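Local atomic coordinates of RNA 2',3'-cyclic phosphodiesterase (Deinococcus radiodurans, PDB entry 5H7E), a protein that belongs to the LigT-like phosphoesterases of the 2H clan, a family of compact two-lobed alpha/beta enzymes. Residues 12-16 with 17-21; 54-57 with 58-62. All coordinates share one frame; numbering follows the deposited sequence.

Contact 1: 12-16 with 17-21; sequences LRVPA and DITAP. With SO4 (sulfate ion), chain E.
R13 and A16 share a sulfate ion at the start of helix 16-26. The extended chain of R13 carries the guanidinium to the anion that A16 N also binds; R13 NH1 gives a hydrogen bond of 2.7 Å to sulfate O1, with the sulphur at the guanidinium edge, in its plane. The approach of NH2 to O2 is implausibly short, so its detail is doubtful. The arginine charge and the helix N terminus would probably both favour an anion here, although the sulfate itself probably comes from the crystallisation liquor. V14, in the connection that leads from strand 6-13 to helix 16-26, has CG1 anti to the backbone N (chi1 -179°), which places this methyl beside the carbonyl carbon, where it meets I18 CG2 at 3.4 Å, tighter than usual carbon contact, and T19 CG2 at 3.6 Å. The I18 side chain crosses that of V14 at about a right angle. The carbonyl of V14 takes a hydrogen from water 1, which is also hydrogen-bonded to T19 OG1, so a solvent molecule links strand exit and helix. P15 holds the N-cap position. Its ring lies side by side with I18, CG against CG1 at 3.9 Å, and both side chains rest on W149 of strand 148-160; I18 reaches L77 of strand 73-83 as well. This is a strand-to-helix connection of the LigT-like fold, in which the helix packs against the antiparallel sheet. The carbonyl oxygen of P15 takes two backbone donors. T19 N reaches P15 O in the carbonyl plane at 2.9 Å with a nearly straight N-H (163°), whereas I18 N approaches from above that plane. A16 begins the helix: its N-H donates to sulfate O2 at 2.8 Å, and A16 O accepts from A20 N at 3.1 Å.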
ATOM      1  N   LEU A  12       4.657  -1.559  -0.142  1.00 16.64           N
ATOM      2  CA  LEU A  12       5.529  -1.928  -1.267  1.00 16.59           C
ATOM      3  C   LEU A  12       5.321  -0.955  -2.426  1.00 19.34           C
ATOM      4  O   LEU A  12       4.179  -0.667  -2.817  1.00 17.59           O
ATOM      5  CB  LEU A  12       5.219  -3.352  -1.773  1.00 15.51           C
ATOM      6  CG  LEU A  12       5.158  -4.430  -0.688  1.00 19.20           C
ATOM      7  CD1 LEU A  12       4.865  -5.803  -1.405  1.00 21.69           C
ATOM      8  CD2 LEU A  12       6.516  -4.528  -0.012  1.00 20.43           C
ATOM      9  N   ARG A  13       6.425  -0.441  -2.955  1.00 17.15           N
ATOM     10  CA  ARG A  13       6.419   0.330  -4.180  1.00 17.29           C
ATOM     11  C   ARG A  13       6.022  -0.573  -5.338  1.00 19.22           C
ATOM     12  O   ARG A  13       6.208  -1.787  -5.286  1.00 20.22           O
ATOM     13  CB  ARG A  13       7.823   0.881  -4.394  1.00 22.54           C
ATOM     14  CG  ARG A  13       8.023   1.562  -5.631  1.00 39.29           C
ATOM     15  CD  ARG A  13       9.533   1.799  -5.872  1.00 42.72           C
ATOM     16  NE  ARG A  13       9.597   2.404  -7.177  1.00 45.54           N
ATOM     17  CZ  ARG A  13       9.900   1.766  -8.295  1.00 46.00           C
ATOM     18  NH1 ARG A  13      10.273   0.489  -8.283  1.00 34.97           N
ATOM     19  NH2 ARG A  13       9.886   2.446  -9.427  1.00 50.43           N
ATOM     20  N   VAL A  14       5.434   0.023  -6.370  1.00 18.18           N
ATOM     21  CA  VAL A  14       5.002  -0.722  -7.555  1.00 18.33           C
ATOM     22  C   VAL A  14       5.844  -0.222  -8.719  1.00 16.39           C
ATOM     23  O   VAL A  14       5.863   1.001  -8.978  1.00 17.29           O
ATOM     24  CB  VAL A  14       3.511  -0.488  -7.821  1.00 17.63           C
ATOM     25  CG1 VAL A  14       3.061  -1.281  -9.036  1.00 19.01           C
ATOM     26  CG2 VAL A  14       2.726  -0.989  -6.591  1.00 19.66           C
ATOM     27  N   PRO A  15       6.569  -1.084  -9.436  1.00 15.58           N
ATOM     28  CA  PRO A  15       7.494  -0.625 -10.460  1.00 16.66           C
ATOM     29  C   PRO A  15       6.795  -0.310 -11.778  1.00 17.39           C
ATOM     30  O   PRO A  15       5.620  -0.607 -11.982  1.00 17.86           O
ATOM     31  CB  PRO A  15       8.466  -1.805 -10.639  1.00 20.63           C
ATOM     32  CG  PRO A  15       7.569  -3.040 -10.258  1.00 18.11           C
ATOM     33  CD  PRO A  15       6.657  -2.535  -9.160  1.00 15.91           C
ATOM     34  N   ALA A  16       7.584   0.295 -12.633  1.00 17.84           N
ATOM     35  CA  ALA A  16       7.060   0.854 -13.884  1.00 19.77           C
ATOM     36  C   ALA A  16       6.388  -0.197 -14.742  1.00 20.94           C
ATOM     37  O   ALA A  16       5.425   0.098 -15.462  1.00 18.48           O
ATOM     38  CB  ALA A  16       8.187   1.484 -14.676  1.00 21.83           C
ATOM     39  N   ASP A  17       6.921  -1.425 -14.743  1.00 19.20           N
ATOM     40  CA  ASP A  17       6.304  -2.410 -15.625  1.00 19.34           C
ATOM     41  C   ASP A  17       4.968  -2.877 -15.131  1.00 17.81           C
ATOM     42  O   ASP A  17       4.258  -3.583 -15.881  1.00 21.69           O
ATOM     43  CB  ASP A  17       7.201  -3.662 -15.778  1.00 20.93           C
ATOM     44  CG  ASP A  17       8.492  -3.366 -16.497  1.00 27.10           C
ATOM     45  OD1 ASP A  17       8.659  -2.305 -17.143  1.00 19.96           O
ATOM     46  OD2 ASP A  17       9.427  -4.221 -16.464  1.00 31.96           O
ATOM     47  N   ILE A  18       4.606  -2.504 -13.906  1.00 15.59           N
ATOM     48  CA  ILE A  18       3.295  -2.832 -13.347  1.00 16.95           C
ATOM     49  C   ILE A  18       2.381  -1.618 -13.359  1.00 19.13           C
ATOM     50  O   ILE A  18       1.199  -1.740 -13.673  1.00 17.47           O
ATOM     51  CB  ILE A  18       3.454  -3.394 -11.913  1.00 17.84           C
ATOM     52  CG1 ILE A  18       4.358  -4.636 -11.890  1.00 16.70           C
ATOM     53  CG2 ILE A  18       2.072  -3.684 -11.290  1.00 17.84           C
ATOM     54  CD1 ILE A  18       3.751  -5.863 -12.650  1.00 21.51           C
ATOM     55  N   THR A  19       2.918  -0.428 -13.026  1.00 18.07           N
ATOM     56  CA  THR A  19       2.012   0.724 -13.051  1.00 15.07           C
ATOM     57  C   THR A  19       1.537   0.987 -14.463  1.00 18.20           C
ATOM     58  O   THR A  19       0.455   1.556 -14.643  1.00 19.91           O
ATOM     59  CB  THR A  19       2.632   1.975 -12.419  1.00 17.13           C
ATOM     60  OG1 THR A  19       3.864   2.323 -13.067  1.00 19.79           O
ATOM     61  CG2 THR A  19       2.898   1.743 -10.912  1.00 21.23           C
ATOM     62  N   ALA A  20       2.317   0.595 -15.486  1.00 20.98           N
ATOM     63  CA  ALA A  20       1.877   0.941 -16.838  1.00 21.55           C
ATOM     64  C   ALA A  20       0.629   0.171 -17.232  1.00 20.85           C
ATOM     65  O   ALA A  20      -0.329   0.816 -17.724  1.00 21.86           O
ATOM     66  CB  ALA A  20       3.006   0.734 -17.862  1.00 24.83           C
ATOM     67  N   PRO A  21       0.558  -1.142 -17.086  1.00 20.29           N
ATOM     68  CA  PRO A  21      -0.705  -1.806 -17.436  1.00 21.30           C
ATOM     69  C   PRO A  21      -1.839  -1.427 -16.511  1.00 20.57           C
ATOM     70  O   PRO A  21      -3.007  -1.413 -16.934  1.00 22.71           O
ATOM     71  CB  PRO A  21      -0.354  -3.297 -17.368  1.00 24.22           C
ATOM     72  CG  PRO A  21       0.900  -3.381 -16.508  1.00 24.60           C
ATOM     73  CD  PRO A  21       1.654  -2.142 -16.841  1.00 21.55           C
TER
HETATM   74  S   SO4 E 304      11.257   0.733 -11.726  1.00 51.23           S
HETATM   75  O1  SO4 E 304      11.624  -0.072 -10.546  1.00 46.91           O
HETATM   76  O2  SO4 E 304       9.948   1.332 -11.604  1.00 35.00           O
HETATM   77  O3  SO4 E 304      12.194   1.849 -11.806  1.00 62.98           O
HETATM   78  O4  SO4 E 304      11.373  -0.059 -12.950  1.00 62.49           O
HETATM   79  O   HOH W   1       5.973   2.714 -11.082  1.00 20.76           O
HETATM   80  O   HOH W   2       4.353   3.270 -15.579  0.50 30.65           O

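Contact 2: 54-57 with 58-62; sequences ERVE and DLKRL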
ATOM      1  N   GLU A  54       9.477  11.662  17.163  1.00 35.07           N
ATOM      2  CA  GLU A  54      10.460  10.952  17.973  1.00 38.49           C
ATOM      3  C   GLU A  54      10.288   9.438  17.928  1.00 36.08           C
ATOM      4  O   GLU A  54      11.178   8.717  18.386  1.00 41.13           O
ATOM      5  CB  GLU A  54      10.396  11.439  19.426  1.00 48.06           C
ATOM      6  CG  GLU A  54       8.981  11.421  20.003  1.00 54.82           C
ATOM      7  CD  GLU A  54       8.255  12.782  19.909  1.00 62.28           C
ATOM      8  OE1 GLU A  54       7.552  13.112  20.898  1.00 71.92           O
ATOM      9  OE2 GLU A  54       8.367  13.506  18.870  1.00 48.48           O
ATOM     10  N   ARG A  55       9.190   8.935  17.367  1.00 32.66           N
ATOM     11  CA  ARG A  55       8.976   7.499  17.274  1.00 31.86           C
ATOM     12  C   ARG A  55       9.429   6.924  15.948  1.00 28.94           C
ATOM     13  O   ARG A  55       9.353   5.709  15.776  1.00 32.38           O
ATOM     14  CB  ARG A  55       7.492   7.146  17.478  1.00 31.74           C
ATOM     15  CG  ARG A  55       6.909   7.559  18.856  1.00 38.27           C
ATOM     16  CD  ARG A  55       7.821   7.186  20.038  1.00 38.48           C
ATOM     17  NE  ARG A  55       8.123   5.756  20.125  1.00 37.93           N
ATOM     18  CZ  ARG A  55       7.270   4.834  20.560  1.00 39.12           C
ATOM     19  NH1 ARG A  55       7.637   3.544  20.608  1.00 34.49           N
ATOM     20  NH2 ARG A  55       6.046   5.197  20.955  1.00 37.37           N
ATOM     21  N   VAL A  56       9.893   7.757  15.016  1.00 31.32           N
ATOM     22  CA  VAL A  56      10.196   7.260  13.681  1.00 29.25           C
ATOM     23  C   VAL A  56      11.367   6.288  13.714  1.00 30.92           C
ATOM     24  O   VAL A  56      11.379   5.293  12.990  1.00 29.39           O
ATOM     25  CB  VAL A  56      10.454   8.423  12.720  1.00 32.96           C
ATOM     26  CG1 VAL A  56      10.923   7.897  11.370  1.00 37.97           C
ATOM     27  CG2 VAL A  56       9.170   9.249  12.559  1.00 34.60           C
ATOM     28  N   GLU A  57      12.379   6.557  14.541  1.00 34.82           N
ATOM     29  CA  GLU A  57      13.489   5.613  14.611  1.00 32.22           C
ATOM     30  C   GLU A  57      13.040   4.238  15.071  1.00 30.06           C
ATOM     31  O   GLU A  57      13.511   3.231  14.531  1.00 33.22           O
ATOM     32  CB  GLU A  57      14.604   6.161  15.510  1.00 37.21           C
ATOM     33  CG  GLU A  57      15.903   5.374  15.380  1.00 42.32           C
ATOM     34  CD  GLU A  57      16.469   5.397  13.958  1.00 60.69           C
ATOM     35  OE1 GLU A  57      16.267   6.400  13.234  1.00 64.40           O
ATOM     36  OE2 GLU A  57      17.120   4.403  13.567  1.00 73.31           O
ATOM     37  N   ASP A  58      12.099   4.143  16.028  1.00 30.38           N
ATOM     38  CA  ASP A  58      11.574   2.811  16.382  1.00 28.68           C
ATOM     39  C   ASP A  58      10.925   2.132  15.192  1.00 26.24           C
ATOM     40  O   ASP A  58      11.048   0.915  15.026  1.00 28.41           O
ATOM     41  CB  ASP A  58      10.551   2.871  17.516  1.00 30.02           C
ATOM     42  CG  ASP A  58      11.182   3.228  18.869  1.00 43.71           C
ATOM     43  OD1 ASP A  58      12.413   3.031  19.056  1.00 39.62           O
ATOM     44  OD2 ASP A  58      10.412   3.687  19.755  1.00 43.52           O
ATOM     45  N   LEU A  59      10.180   2.896  14.392  1.00 26.34           N
ATOM     46  CA  LEU A  59       9.519   2.312  13.231  1.00 25.93           C
ATOM     47  C   LEU A  59      10.533   1.848  12.197  1.00 22.82           C
ATOM     48  O   LEU A  59      10.283   0.877  11.460  1.00 24.21           O
ATOM     49  CB  LEU A  59       8.569   3.335  12.591  1.00 24.89           C
ATOM     50  CG  LEU A  59       7.371   3.655  13.494  1.00 26.70           C
ATOM     51  CD1 LEU A  59       6.564   4.796  12.862  1.00 28.79           C
ATOM     52  CD2 LEU A  59       6.403   2.439  13.658  1.00 24.11           C
ATOM     53  N   LYS A  60      11.652   2.564  12.074  1.00 28.87           N
ATOM     54  CA  LYS A  60      12.702   2.161  11.146  1.00 24.35           C
ATOM     55  C   LYS A  60      13.379   0.885  11.621  1.00 26.65           C
ATOM     56  O   LYS A  60      13.678   0.001  10.820  1.00 27.10           O
ATOM     57  CB  LYS A  60      13.734   3.289  10.981  1.00 28.12           C
ATOM     58  CG  LYS A  60      13.217   4.401  10.076  1.00 30.60           C
ATOM     59  CD  LYS A  60      14.084   5.659  10.102  1.00 35.54           C
ATOM     60  CE  LYS A  60      15.467   5.410   9.546  1.00 55.03           C
ATOM     61  NZ  LYS A  60      16.283   6.688   9.493  1.00 58.88           N
ATOM     62  N   ARG A  61      13.642   0.784  12.917  1.00 28.04           N
ATOM     63  CA  ARG A  61      14.212  -0.439  13.465  1.00 29.37           C
ATOM     64  C   ARG A  61      13.270  -1.617  13.249  1.00 29.68           C
ATOM     65  O   ARG A  61      13.723  -2.736  12.991  1.00 29.61           O
ATOM     66  CB  ARG A  61      14.501  -0.251  14.950  1.00 32.27           C
ATOM     67  CG  ARG A  61      15.637   0.668  15.227  1.00 37.66           C
ATOM     68  CD  ARG A  61      15.963   0.648  16.746  1.00 38.98           C
ATOM     69  NE  ARG A  61      16.760   1.802  17.162  1.00 63.48           N
ATOM     70  CZ  ARG A  61      16.298   2.855  17.841  1.00 66.66           C
ATOM     71  NH1 ARG A  61      15.022   2.938  18.212  1.00 68.50           N
ATOM     72  NH2 ARG A  61      17.127   3.842  18.154  1.00 71.38           N
ATOM     73  N   LEU A  62      11.964  -1.394  13.436  1.00 25.06           N
ATOM     74  CA  LEU A  62      10.988  -2.463  13.198  1.00 24.99           C
ATOM     75  C   LEU A  62      10.994  -2.904  11.740  1.00 25.85           C
ATOM     76  O   LEU A  62      11.010  -4.110  11.449  1.00 24.45           O
ATOM     77  CB  LEU A  62       9.598  -1.987  13.629  1.00 23.57           C
ATOM     78  CG  LEU A  62       8.458  -2.985  13.343  1.00 25.44           C
ATOM     79  CD1 LEU A  62       8.633  -4.271  14.207  1.00 26.02           C
ATOM     80  CD2 LEU A  62       7.198  -2.228  13.705  1.00 27.98           C
TER
HETATM   81  O   HOH W   3      12.145   6.151  18.082  1.00 30.91           O
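R55 grips D58 side-on, NE and NH1 both donating to the one oxygen OD2, at 3.1 Å from NE and 2.9 Å from NH1. The oxygen lies almost in the guanidinium plane but is met on its anti side, and the carboxylate stands 83° from that plane. A double bend at chi2 and chi3 curls the R55 chain back to bring NE and NH1 to D58. The other carboxylate oxygen, D58 OD1, forms a salt bridge with R61 NH1 at 2.7 Å, making a three-residue network R55-D58-R61 that runs from the 3-10 turn at R55 into the first turns of helix 56-67 in this LigT-like fold. R55 NH1 also donates to the carbonyl of L115, tying the network to the loop after helix 101-114. At the backbone, L59 N bonds to R55 O, K60 N to V56 O and R61 N to E57 O, the regular i to i+4 pattern of an alpha helix. The N-H of D58 is met by water 3, which in turn donates to E54 O and so bridges the 3-10 segment and the helix. Farther out, E57 OE1 faces K60 NZ in a long salt bridge of 3.8 Å. E57 OE2 sits 4.5 Å from R61 NE, off the guanidinium plane; no N-H points at it, and any attraction is probably one of charge alone. On the side facing the sheet, L59 and V56 pack onto L8 of strand 6-13. The V56 CG1 methyl lies 4.1 Å from K60 CD, the two side chains crossing at a slant. With CG anti to the backbone N (chi1 -167°), E57 lays its CG over one face of the R61 guanidinium, displaced toward the rim and 3.4 Å from NH2.

From the N terminus, strand 6-13 runs directly into contact 1, where residues 12-16 turn into helix 16-26. The chain then passes through strands 34-35, 42-48 and 50-51 before contact 2 opens helix 56-67. The two contacts follow in series and neither nest nor cross; each is a local turn between adjoining segments, so neither closes a long loop. The centres of contact 1 and contact 2 are about 27 Å apart, and the nearest atoms of contact 1 and contact 2 about 12 Å apart. Strand 6-13 nevertheless joins them: its last residues enter contact 1, whereas Y6, L8 and Y10 meet the helix of contact 2. Contact 1 also leans on strands 73-83 and 148-160, contact 2 on helix 101-114 and strand 167-175.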